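Local structure of putative cell adhesion protein (Parabacteroides distasonis, 3LIU) at residues G254-G259 with Y375-S380. The protein is a putative cell adhesion protein of the FimA/Mfa1 fimbrillin family that probably assembles into pili on the bacterial surface. Sequence-based numbering, arbitrary orientation.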
loop_
_atom_site.group_PDB
_atom_site.type_symbol
_atom_site.label_atom_id
_atom_site.label_comp_id
_atom_site.label_asym_id
_atom_site.label_seq_id
_atom_site.Cartn_x
_atom_site.Cartn_y
_atom_site.Cartn_z
ATOM N N GLY A 254 -18.679 -0.957 -14.849
ATOM C CA GLY A 254 -19.393 -2.207 -15.072
ATOM C C GLY A 254 -19.729 -2.905 -13.762
ATOM O O GLY A 254 -19.610 -2.324 -12.688
ATOM N N SER A 255 -20.135 -4.166 -13.818
ATOM C CA SER A 255 -20.402 -4.924 -12.561
ATOM C C SER A 255 -19.142 -5.057 -11.663
ATOM O O SER A 255 -19.237 -5.165 -10.443
ATOM C CB SER A 255 -21.001 -6.309 -12.868
ATOM O OG SER A 255 -20.052 -7.141 -13.518
ATOM N N TYR A 256 -17.967 -4.973 -12.264
ATOM C CA TYR A 256 -16.734 -5.141 -11.546
ATOM C C TYR A 256 -16.132 -3.855 -10.925
ATOM O O TYR A 256 -15.245 -3.935 -10.082
ATOM C CB TYR A 256 -15.714 -5.765 -12.482
ATOM C CG TYR A 256 -15.922 -7.230 -12.862
ATOM C CD1 TYR A 256 -16.847 -8.035 -12.219
ATOM C CD2 TYR A 256 -15.107 -7.823 -13.829
ATOM C CE1 TYR A 256 -16.966 -9.384 -12.534
ATOM C CE2 TYR A 256 -15.232 -9.177 -14.163
ATOM C CZ TYR A 256 -16.139 -9.948 -13.502
ATOM O OH TYR A 256 -16.268 -11.284 -13.800
ATOM N N LYS A 257 -16.594 -2.680 -11.352
ATOM C CA LYS A 257 -15.892 -1.434 -11.070
ATOM C C LYS A 257 -16.884 -0.305 -11.245
ATOM O O LYS A 257 -17.406 -0.099 -12.370
ATOM C CB LYS A 257 -14.708 -1.280 -12.040
ATOM C CG LYS A 257 -13.857 -0.040 -11.919
ATOM C CD LYS A 257 -14.405 1.176 -12.622
ATOM C CE LYS A 257 -13.342 2.253 -12.801
ATOM N NZ LYS A 257 -13.883 3.456 -13.570
ATOM N N LYS A 258 -17.174 0.400 -10.145
ATOM C CA LYS A 258 -18.123 1.499 -10.153
ATOM C C LYS A 258 -17.423 2.834 -10.051
ATOM O O LYS A 258 -16.342 2.944 -9.463
ATOM C CB LYS A 258 -19.155 1.363 -9.018
ATOM C CG LYS A 258 -20.030 0.132 -9.107
ATOM C CD LYS A 258 -20.791 0.069 -10.461
ATOM C CE LYS A 258 -21.746 -1.067 -10.571
ATOM N NZ LYS A 258 -22.456 -1.029 -11.908
ATOM N N GLY A 259 -18.063 3.841 -10.643
ATOM C CA GLY A 259 -17.661 5.229 -10.535
ATOM C C GLY A 259 -16.605 5.738 -11.509
ATOM O O GLY A 259 -15.791 4.981 -12.073
ATOM N N TYR A 375 -14.551 -4.242 -17.340
ATOM C CA TYR A 375 -15.251 -4.255 -16.055
ATOM C C TYR A 375 -16.515 -5.083 -16.041
ATOM O O TYR A 375 -17.334 -4.954 -15.140
ATOM C CB TYR A 375 -15.555 -2.829 -15.648
ATOM C CG TYR A 375 -14.317 -1.953 -15.554
ATOM C CD1 TYR A 375 -13.139 -2.431 -14.984
ATOM C CD2 TYR A 375 -14.324 -0.656 -16.032
ATOM C CE1 TYR A 375 -12.019 -1.640 -14.863
ATOM C CE2 TYR A 375 -13.197 0.152 -15.925
ATOM C CZ TYR A 375 -12.051 -0.341 -15.323
ATOM O OH TYR A 375 -10.939 0.444 -15.188
ATOM N N ASP A 376 -16.678 -5.927 -17.044
ATOM C CA ASP A 376 -17.719 -6.987 -17.028
ATOM C C ASP A 376 -17.178 -8.220 -17.739
ATOM O O ASP A 376 -16.348 -8.095 -18.639
ATOM C CB ASP A 376 -18.982 -6.548 -17.764
ATOM C CG ASP A 376 -19.873 -5.664 -16.923
ATOM O OD1 ASP A 376 -20.327 -6.080 -15.842
ATOM O OD2 ASP A 376 -20.103 -4.526 -17.336
ATOM N N PRO A 377 -17.630 -9.423 -17.342
ATOM C CA PRO A 377 -17.192 -10.627 -18.054
ATOM C C PRO A 377 -18.112 -10.876 -19.248
ATOM O O PRO A 377 -19.177 -10.285 -19.325
ATOM C CB PRO A 377 -17.392 -11.730 -17.006
ATOM C CG PRO A 377 -18.615 -11.259 -16.261
ATOM C CD PRO A 377 -18.390 -9.768 -16.130
HETATM N N MSE A 378 -17.680 -11.748 -20.160
HETATM C CA MSE A 378 -18.500 -12.257 -21.249
HETATM C C MSE A 378 -18.568 -13.765 -21.077
HETATM O O MSE A 378 -17.562 -14.445 -21.268
HETATM C CB MSE A 378 -17.895 -11.896 -22.606
HETATM C CG MSE A 378 -18.275 -10.503 -23.050
HETATM SE SE MSE A 378 -17.598 -9.915 -24.773
HETATM C CE MSE A 378 -17.962 -8.048 -24.240
ATOM N N ILE A 379 -19.742 -14.236 -20.643
ATOM C CA ILE A 379 -20.101 -15.642 -20.455
ATOM C C ILE A 379 -19.400 -16.299 -19.278
ATOM O O ILE A 379 -20.062 -16.857 -18.444
ATOM C CB ILE A 379 -19.908 -16.500 -21.743
ATOM C CG1 ILE A 379 -20.579 -15.824 -22.943
ATOM C CG2 ILE A 379 -20.509 -17.887 -21.539
ATOM C CD1 ILE A 379 -19.864 -16.065 -24.261
ATOM N N SER A 380 -18.074 -16.219 -19.198
ATOM C CA SER A 380 -17.298 -16.783 -18.072
ATOM C C SER A 380 -16.024 -15.987 -17.922
ATOM O O SER A 380 -15.467 -15.498 -18.928
ATOM C CB SER A 380 -16.875 -18.226 -18.343
ATOM O OG SER A 380 -17.819 -18.921 -19.130
HETATM O O HOH W 1 -11.276 3.087 -15.648
#
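D376 grips S255 twice through a single carboxylate oxygen, an instance of one acidic side chain fastening two loops. OD1 takes the hydroxyl (S255 OG to D376 OD1, 2.6 Å) nearly along its own C-O axis, while S255 N reaches D376 OD1 at 2.8 Å from above the carboxylate plane. In S255 a chi1 of 67° sets OG between the backbone N and carbonyl carbon, within reach of OD1. Next, Y256 N donates to Y375 O at 2.9 Å. The Y256 ring meets P377 at a slant, CZ 3.5 Å from P377 CD and OH beside CB and CG, and D376 CA covers one ring face near the rim. K257 lies across a face of the Y375 ring: its CB makes a CH-pi contact 3.7 Å from the centroid, CG lies near CE1 and CZ, and the bend at chi2 (-83°) brings CD and CE back toward CE2. Residues 254-257 form a type I beta turn whose closing bond, K257 N to G254 O, is weak, with G254 N donating back to K257 O. This turn, between strands 238-240 and 262-263, meets the loop linking strands 358-366 and 383-391, joining two connections of this fimbrillin beta fold. Y375 OH donates to a water oxygen at 2.7 Å. A leucine in place of Y375 would probably leave the lysine methylenes without their flat platform and that water without its hydroxyl donor. Farther out, G259 O and D252 O anchor K257 NZ, Y303 stacks with the Y256 ring, and F204 and A206 of strand 193-213 pack against Y375.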